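Local structure of 4-oxalocrotonase tautomerase isozyme (Methylibium petroleiphilum, 4FDX) at residues 50-53 against 59-62. The protein belongs to the tautomerase family of enzymes, whose small beta-alpha-beta subunits assemble here into a six-chain complex. Numbering follows the deposited sequence.
Sequences FSVA and MRQA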
loop_
_atom_site.group_PDB
_atom_site.type_symbol
_atom_site.label_atom_id
_atom_site.label_comp_id
_atom_site.label_asym_id
_atom_site.label_seq_id
_atom_site.Cartn_x
_atom_site.Cartn_y
_atom_site.Cartn_z
ATOM N N PHE B 50 7.752 8.348 9.961
ATOM C CA PHE B 50 7.843 9.000 8.684
ATOM C C PHE B 50 9.158 9.724 8.600
ATOM O O PHE B 50 9.529 10.410 9.564
ATOM C CB PHE B 50 6.675 10.006 8.478
ATOM C CG PHE B 50 6.820 10.747 7.181
ATOM C CD1 PHE B 50 6.719 10.087 5.922
ATOM C CD2 PHE B 50 7.158 12.068 7.202
ATOM C CE1 PHE B 50 6.868 10.854 4.726
ATOM C CE2 PHE B 50 7.284 12.830 6.063
ATOM C CZ PHE B 50 7.220 12.203 4.814
ATOM N N SER B 51 9.892 9.552 7.488
ATOM C CA SER B 51 11.179 10.221 7.345
ATOM C C SER B 51 11.361 10.853 5.988
ATOM O O SER B 51 10.765 10.392 4.995
ATOM C CB SER B 51 12.381 9.293 7.547
ATOM O OG SER B 51 12.482 8.312 6.542
ATOM N N VAL B 52 12.135 11.973 5.987
ATOM C CA VAL B 52 12.569 12.619 4.746
ATOM C C VAL B 52 14.080 12.739 4.897
ATOM O O VAL B 52 14.544 13.135 6.003
ATOM C CB VAL B 52 11.954 14.028 4.490
ATOM C CG1 VAL B 52 12.467 14.514 3.156
ATOM C CG2 VAL B 52 10.379 14.015 4.450
ATOM N N ALA B 53 14.844 12.387 3.854
ATOM C CA ALA B 53 16.335 12.509 3.895
ATOM C C ALA B 53 16.924 11.838 5.146
ATOM O O ALA B 53 17.943 12.317 5.774
ATOM C CB ALA B 53 16.742 13.969 3.852
ATOM N N MET B 59 12.430 13.520 14.781
ATOM C CA MET B 59 13.764 14.083 15.009
ATOM C C MET B 59 13.790 15.462 14.400
ATOM O O MET B 59 14.549 16.347 14.901
ATOM C CB MET B 59 14.889 13.271 14.331
ATOM C CG MET B 59 15.031 11.810 14.814
ATOM S SD MET B 59 15.768 10.676 13.504
ATOM C CE MET B 59 17.368 11.463 13.174
ATOM N N ARG B 60 13.055 15.645 13.310
ATOM C CA ARG B 60 13.103 16.960 12.608
ATOM C C ARG B 60 12.444 18.068 13.507
ATOM O O ARG B 60 12.952 19.199 13.591
ATOM C CB ARG B 60 12.523 16.869 11.180
ATOM C CG ARG B 60 13.514 16.414 10.093
ATOM C CD ARG B 60 12.877 16.040 8.730
ATOM N NE ARG B 60 11.488 15.510 8.813
ATOM C CZ ARG B 60 10.423 16.020 8.166
ATOM N NH1 ARG B 60 10.586 17.069 7.337
ATOM N NH2 ARG B 60 9.192 15.472 8.313
ATOM N N GLN B 61 11.360 17.695 14.201
ATOM C CA GLN B 61 10.654 18.555 15.177
ATOM C C GLN B 61 11.528 18.847 16.379
ATOM O O GLN B 61 11.586 19.997 16.856
ATOM C CB GLN B 61 9.391 17.845 15.708
ATOM C CG GLN B 61 8.217 17.905 14.757
ATOM C CD GLN B 61 7.019 17.104 15.239
ATOM O OE1 GLN B 61 7.076 16.330 16.228
ATOM N NE2 GLN B 61 5.919 17.275 14.533
ATOM N N ALA B 62 12.183 17.786 16.876
ATOM C CA ALA B 62 13.127 17.863 17.990
ATOM C C ALA B 62 14.280 18.846 17.669
ATOM O O ALA B 62 14.681 19.638 18.530
ATOM C CB ALA B 62 13.665 16.472 18.346
#
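The guanidinium of Arg60 has Val52 CG2 over one face, about 4.1 Å above its plane and set off toward the rim. The ring of Phe50 meets the same group with its edge, where Arg60 NH2 comes close to the ring plane. Ring and guanidinium planes stand 73° apart, so the two flat groups do not stack. The setting is the beta hairpin near the C-terminus of a tautomerase-family subunit, with strand 50-52 as its first arm. Strand 55-56 forms the second arm and leads directly into helix 57-63, which carries Arg60.

Arg60 reaches from the first turn of this helix to strand 50-52. The side chain already heads for the strand from CB; the bend at chi3 (-29°) swings the guanidinium toward Phe50. Phe50 and Val52 are two apart on that strand, and both touch the end group of Arg60. The Phe50 torsion (chi1 176°) sets CG anti to the backbone N and carries the ring to the guanidinium. The contact is loose and lies at the surface, burying 122 Å² in all. It rests on van der Waals packing, without a hydrogen bond or salt bridge between the two segments.

Strand 50-52 also pairs antiparallel with a strand of a second subunit, so the sheet continues across the interface. Phe50 packs there on Leu41 of the second subunit and on Ile2 of a third. The arginine thus lies against side chains of a strand used in assembly. Within the chain, backbone hydrogen bonding joins Phe50 to Ala57, and Met59 N is hydrogen-bonded to Thr56 OG1 near the helix start.

The two terminal guanidinium nitrogens divide the contact: Arg60 NH1 lies 4.2 Å from Val52 CG2, and Arg60 NH2 lies 4.0 Å from Phe50 CE2.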